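Long-range contact in deoxyuridine 5'-triphosphate nucleotidohydrolase (Entamoeba histolytica, PDB 3LQW), which probably hydrolyses dUTP to dUMP and diphosphate with magnesium, supplying a precursor of thymidine nucleotides and keeping uracil out of DNA: residues Phe56-Val70 with Glu108-Asn122. Numbering follows the deposited sequence.
Sequences FIIQPHERFLVSTGV and EIKVILFNHSNEIFN. With EDO (1,2-ethanediol), chain B.
His-61, Ile-58 and Leu-113 bury the most surface between the two segments. His-61 sits in the type II turn from Gln-59 to Glu-62 and lays its ring against the loop after Asn-115. Ser-117 O lies over one ring face, offset toward the rim. At the edge, His-61 NE2 donates to Asn-118 OD1 at 2.9 Å, in the ring plane but above the amide carbonyl plane. ND1 meets a water that also binds His-116 ND1. These two edge contacts fix the rotation of the ring.

Ile-58 pairs with Phe-121, and Ile-58 O accepts two bonds. Phe-121 N reaches Ile-58 O in the carbonyl plane at 2.9 Å, nearly straight at 173°. Asn-115 ND2 reaches Ile-58 O from above that plane at 3.1 Å and also donates to Glu-119 O. Asn-115 OD1 takes Ser-117 N, an Asx turn, and Ser-117 OG. The buried amide thus links strand 56-58 to the loop 116-120.

With chi1 at -39°, Ile-58 CG1 stands beside the backbone N and carries CD1 to Leu-113 CB, 3.7 Å away. Leu-113 CD1 touches Val-66 CG2 and, at 3.8 Å, Phe-56 CZ. Val-66 CG2 is centred over one face of the Phe-56 ring. Ile-94 and Val-96 also pack on Leu-113.

At the far end, Glu-108 OE2 accepts from Gly-69 N at 2.8 Å. On the face that carries Leu-65 and Ile-112, Arg-63 NH2 hydrogen-bonds Leu-90 O of the second subunit. The His-116 rings of the three subunits meet edge-to-face. Strands 63-68/108-115 and 56-58/121-122 are two antiparallel pairings of the jelly-roll beta-barrel of trimeric dUTPases.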
# COMPACT_ATOMS: atom_id res chain seq x y z
N PHE A 56 -21.87 0.01 -11.06
CA PHE A 56 -21.79 -1.04 -10.05
C PHE A 56 -22.34 -0.52 -8.74
O PHE A 56 -22.43 0.69 -8.54
CB PHE A 56 -20.35 -1.58 -9.88
CG PHE A 56 -19.36 -0.56 -9.42
CD1 PHE A 56 -18.69 0.25 -10.32
CD2 PHE A 56 -19.08 -0.41 -8.06
CE1 PHE A 56 -17.80 1.20 -9.91
CE2 PHE A 56 -18.22 0.54 -7.64
CZ PHE A 56 -17.54 1.32 -8.54
N ILE A 57 -22.71 -1.46 -7.89
CA ILE A 57 -23.22 -1.15 -6.55
C ILE A 57 -22.46 -2.01 -5.55
O ILE A 57 -22.24 -3.20 -5.76
CB ILE A 57 -24.76 -1.43 -6.46
CG1 ILE A 57 -25.50 -0.54 -7.46
CG2 ILE A 57 -25.30 -1.17 -5.09
CD1 ILE A 57 -27.03 -0.86 -7.65
N ILE A 58 -22.00 -1.40 -4.48
CA ILE A 58 -21.34 -2.13 -3.39
C ILE A 58 -22.17 -1.96 -2.12
O ILE A 58 -22.37 -0.85 -1.64
CB ILE A 58 -19.91 -1.67 -3.08
CG1 ILE A 58 -19.13 -1.35 -4.36
CG2 ILE A 58 -19.21 -2.77 -2.24
CD1 ILE A 58 -17.69 -0.96 -4.08
N GLN A 59 -22.67 -3.08 -1.61
CA GLN A 59 -23.43 -3.06 -0.37
C GLN A 59 -22.55 -2.67 0.83
O GLN A 59 -21.32 -2.84 0.77
CB GLN A 59 -24.14 -4.38 -0.15
CG GLN A 59 -25.09 -4.77 -1.23
CD GLN A 59 -26.25 -3.89 -1.32
OE1 GLN A 59 -26.76 -3.45 -0.29
NE2 GLN A 59 -26.73 -3.65 -2.54
N PRO A 60 -23.17 -2.19 1.93
CA PRO A 60 -22.39 -1.84 3.10
C PRO A 60 -21.53 -3.01 3.59
O PRO A 60 -22.03 -4.13 3.70
CB PRO A 60 -23.48 -1.48 4.15
CG PRO A 60 -24.73 -1.38 3.42
CD PRO A 60 -24.61 -1.96 2.09
N HIS A 61 -20.27 -2.75 3.88
CA HIS A 61 -19.36 -3.74 4.44
C HIS A 61 -19.16 -4.92 3.53
O HIS A 61 -18.76 -5.98 4.00
CB HIS A 61 -19.77 -4.12 5.88
CG HIS A 61 -19.75 -2.94 6.81
ND1 HIS A 61 -18.58 -2.33 7.20
CD2 HIS A 61 -20.76 -2.18 7.33
CE1 HIS A 61 -18.86 -1.27 7.94
NE2 HIS A 61 -20.16 -1.16 8.04
N GLU A 62 -19.29 -4.73 2.23
CA GLU A 62 -19.01 -5.73 1.20
C GLU A 62 -17.98 -5.19 0.23
O GLU A 62 -17.41 -4.12 0.45
CB GLU A 62 -20.30 -6.14 0.48
CG GLU A 62 -21.27 -6.84 1.42
CD GLU A 62 -22.45 -7.53 0.73
OE1 GLU A 62 -22.53 -7.53 -0.51
OE2 GLU A 62 -23.30 -8.03 1.46
N ARG A 63 -17.72 -5.88 -0.85
CA ARG A 63 -16.65 -5.54 -1.78
C ARG A 63 -17.14 -5.81 -3.20
O ARG A 63 -18.10 -6.57 -3.40
CB ARG A 63 -15.39 -6.37 -1.51
CG ARG A 63 -15.49 -7.83 -1.84
CD ARG A 63 -14.35 -8.63 -1.25
NE ARG A 63 -14.38 -10.04 -1.67
CZ ARG A 63 -15.16 -10.97 -1.17
NH1 ARG A 63 -15.93 -10.72 -0.14
NH2 ARG A 63 -15.13 -12.19 -1.70
N PHE A 64 -16.44 -5.28 -4.19
CA PHE A 64 -16.80 -5.47 -5.58
C PHE A 64 -15.55 -5.34 -6.44
O PHE A 64 -14.74 -4.46 -6.23
CB PHE A 64 -17.84 -4.43 -6.03
CG PHE A 64 -18.44 -4.70 -7.39
CD1 PHE A 64 -17.90 -4.15 -8.55
CD2 PHE A 64 -19.53 -5.52 -7.53
CE1 PHE A 64 -18.44 -4.44 -9.82
CE2 PHE A 64 -20.07 -5.77 -8.80
CZ PHE A 64 -19.50 -5.23 -9.90
N LEU A 65 -15.42 -6.24 -7.42
CA LEU A 65 -14.31 -6.23 -8.36
C LEU A 65 -14.70 -5.40 -9.59
O LEU A 65 -15.56 -5.80 -10.38
CB LEU A 65 -14.00 -7.66 -8.80
CG LEU A 65 -12.78 -7.78 -9.73
CD1 LEU A 65 -11.49 -7.43 -9.03
CD2 LEU A 65 -12.69 -9.17 -10.39
N VAL A 66 -14.11 -4.23 -9.71
CA VAL A 66 -14.44 -3.25 -10.76
C VAL A 66 -13.51 -3.39 -11.97
O VAL A 66 -12.30 -3.38 -11.84
CB VAL A 66 -14.39 -1.79 -10.24
CG1 VAL A 66 -14.93 -0.81 -11.35
CG2 VAL A 66 -15.20 -1.63 -8.95
N SER A 67 -14.12 -3.52 -13.14
CA SER A 67 -13.38 -3.62 -14.40
C SER A 67 -13.07 -2.22 -14.95
O SER A 67 -13.91 -1.35 -14.96
CB SER A 67 -14.18 -4.45 -15.40
OG SER A 67 -14.29 -5.81 -15.01
N THR A 68 -11.81 -2.04 -15.38
CA THR A 68 -11.38 -0.77 -15.98
C THR A 68 -11.49 -0.78 -17.52
O THR A 68 -11.49 0.31 -18.13
CB THR A 68 -9.95 -0.47 -15.65
OG1 THR A 68 -9.07 -1.44 -16.25
CG2 THR A 68 -9.71 -0.37 -14.16
N GLY A 69 -11.56 -1.95 -18.13
CA GLY A 69 -11.59 -2.00 -19.58
C GLY A 69 -10.25 -1.86 -20.26
O GLY A 69 -10.24 -1.81 -21.50
N VAL A 70 -9.14 -1.81 -19.53
CA VAL A 70 -7.80 -1.72 -20.11
C VAL A 70 -6.85 -2.78 -19.59
O VAL A 70 -7.03 -3.25 -18.45
CB VAL A 70 -7.18 -0.30 -19.93
CG1 VAL A 70 -8.15 0.76 -20.45
CG2 VAL A 70 -6.79 -0.01 -18.49
N GLU A 108 -6.66 -7.77 -18.01
CA GLU A 108 -7.37 -6.53 -17.67
C GLU A 108 -7.05 -6.10 -16.25
O GLU A 108 -6.94 -6.94 -15.34
CB GLU A 108 -8.86 -6.76 -17.79
CG GLU A 108 -9.71 -5.51 -17.58
CD GLU A 108 -11.17 -5.66 -17.88
OE1 GLU A 108 -11.60 -6.78 -18.21
OE2 GLU A 108 -11.90 -4.67 -17.73
N ILE A 109 -6.88 -4.79 -16.05
CA ILE A 109 -6.76 -4.27 -14.70
C ILE A 109 -8.16 -4.24 -14.10
O ILE A 109 -9.09 -3.62 -14.62
CB ILE A 109 -6.13 -2.89 -14.68
CG1 ILE A 109 -4.82 -2.93 -15.48
CG2 ILE A 109 -5.92 -2.45 -13.20
CD1 ILE A 109 -3.94 -4.03 -14.96
N LYS A 110 -8.29 -4.93 -12.97
CA LYS A 110 -9.54 -4.97 -12.21
C LYS A 110 -9.17 -4.64 -10.76
O LYS A 110 -8.13 -5.08 -10.29
CB LYS A 110 -10.22 -6.32 -12.31
CG LYS A 110 -10.54 -6.74 -13.75
CD LYS A 110 -11.41 -7.99 -13.76
CE LYS A 110 -11.63 -8.48 -15.13
NZ LYS A 110 -12.36 -9.79 -15.09
N VAL A 111 -10.01 -3.79 -10.15
CA VAL A 111 -9.76 -3.14 -8.86
C VAL A 111 -10.75 -3.73 -7.83
O VAL A 111 -11.95 -3.65 -8.07
CB VAL A 111 -10.04 -1.51 -8.97
CG1 VAL A 111 -9.81 -0.84 -7.65
CG2 VAL A 111 -9.15 -0.88 -10.12
N ILE A 112 -10.27 -4.25 -6.69
CA ILE A 112 -11.18 -4.67 -5.64
C ILE A 112 -11.42 -3.49 -4.67
O ILE A 112 -10.51 -2.99 -4.04
CB ILE A 112 -10.69 -5.95 -4.96
CG1 ILE A 112 -11.78 -6.55 -4.07
CG2 ILE A 112 -9.37 -5.73 -4.24
CD1 ILE A 112 -12.85 -7.29 -4.83
N LEU A 113 -12.66 -3.03 -4.66
CA LEU A 113 -13.12 -1.96 -3.77
C LEU A 113 -13.84 -2.56 -2.58
O LEU A 113 -14.75 -3.36 -2.75
CB LEU A 113 -14.06 -0.98 -4.50
CG LEU A 113 -13.48 -0.17 -5.69
CD1 LEU A 113 -14.54 0.79 -6.22
CD2 LEU A 113 -12.20 0.57 -5.30
N PHE A 114 -13.42 -2.18 -1.39
CA PHE A 114 -14.07 -2.54 -0.15
C PHE A 114 -14.88 -1.33 0.30
O PHE A 114 -14.33 -0.22 0.41
CB PHE A 114 -13.07 -2.87 0.96
CG PHE A 114 -12.26 -4.12 0.73
CD1 PHE A 114 -12.72 -5.35 1.16
CD2 PHE A 114 -11.00 -4.07 0.15
CE1 PHE A 114 -11.98 -6.49 0.97
CE2 PHE A 114 -10.27 -5.24 -0.06
CZ PHE A 114 -10.76 -6.43 0.37
N ASN A 115 -16.15 -1.53 0.60
CA ASN A 115 -17.02 -0.48 1.13
C ASN A 115 -17.10 -0.64 2.65
O ASN A 115 -17.87 -1.46 3.14
CB ASN A 115 -18.42 -0.58 0.51
CG ASN A 115 -19.39 0.43 1.04
OD1 ASN A 115 -19.04 1.29 1.87
ND2 ASN A 115 -20.63 0.33 0.59
N HIS A 116 -16.29 0.10 3.38
CA HIS A 116 -16.30 -0.03 4.82
C HIS A 116 -17.31 0.88 5.54
O HIS A 116 -17.27 1.04 6.74
CB HIS A 116 -14.88 0.18 5.35
CG HIS A 116 -13.92 -0.88 4.95
ND1 HIS A 116 -14.22 -2.22 5.08
CD2 HIS A 116 -12.66 -0.81 4.44
CE1 HIS A 116 -13.17 -2.92 4.67
NE2 HIS A 116 -12.21 -2.10 4.27
N SER A 117 -18.25 1.42 4.79
CA SER A 117 -19.33 2.18 5.39
C SER A 117 -20.63 1.40 5.60
O SER A 117 -20.79 0.26 5.14
CB SER A 117 -19.63 3.38 4.50
OG SER A 117 -20.58 3.04 3.51
N ASN A 118 -21.60 2.07 6.26
CA ASN A 118 -22.95 1.53 6.43
C ASN A 118 -23.90 1.84 5.28
O ASN A 118 -25.07 1.46 5.35
CB ASN A 118 -23.57 2.04 7.74
CG ASN A 118 -22.87 1.52 8.94
OD1 ASN A 118 -22.49 0.34 8.99
ND2 ASN A 118 -22.75 2.36 9.97
N GLU A 119 -23.42 2.51 4.23
CA GLU A 119 -24.25 2.91 3.10
C GLU A 119 -23.88 2.20 1.82
O GLU A 119 -22.70 1.96 1.56
CB GLU A 119 -24.15 4.40 2.86
CG GLU A 119 -24.85 5.22 3.92
CD GLU A 119 -24.17 5.14 5.25
OE1 GLU A 119 -23.00 5.52 5.34
OE2 GLU A 119 -24.82 4.71 6.25
N ILE A 120 -24.85 1.94 0.97
CA ILE A 120 -24.61 1.45 -0.39
C ILE A 120 -23.76 2.47 -1.14
O ILE A 120 -24.02 3.68 -1.05
CB ILE A 120 -25.94 1.21 -1.14
CG1 ILE A 120 -26.74 0.10 -0.49
CG2 ILE A 120 -25.71 0.95 -2.62
CD1 ILE A 120 -28.21 0.06 -0.92
N PHE A 121 -22.75 2.00 -1.87
CA PHE A 121 -21.96 2.83 -2.74
C PHE A 121 -22.38 2.58 -4.19
O PHE A 121 -22.34 1.46 -4.66
CB PHE A 121 -20.46 2.49 -2.59
CG PHE A 121 -19.58 3.35 -3.48
CD1 PHE A 121 -19.32 4.67 -3.13
CD2 PHE A 121 -19.08 2.86 -4.65
CE1 PHE A 121 -18.53 5.47 -3.92
CE2 PHE A 121 -18.30 3.67 -5.47
CZ PHE A 121 -18.01 4.97 -5.08
N ASN A 122 -22.74 3.66 -4.87
CA ASN A 122 -23.13 3.60 -6.29
C ASN A 122 -22.01 4.14 -7.16
O ASN A 122 -21.65 5.33 -7.12
CB ASN A 122 -24.40 4.41 -6.50
CG ASN A 122 -25.62 3.83 -5.76
OD1 ASN A 122 -26.18 4.51 -4.90
ND2 ASN A 122 -26.00 2.62 -6.06
C1 EDO B . -20.96 5.68 8.32
O1 EDO B . -21.74 4.82 7.52
C2 EDO B . -20.20 4.80 9.30
O2 EDO B . -19.43 3.82 8.60
O HOH W 1 -16.02 -3.26 6.88
O HOH W 2 -14.10 -7.44 -17.24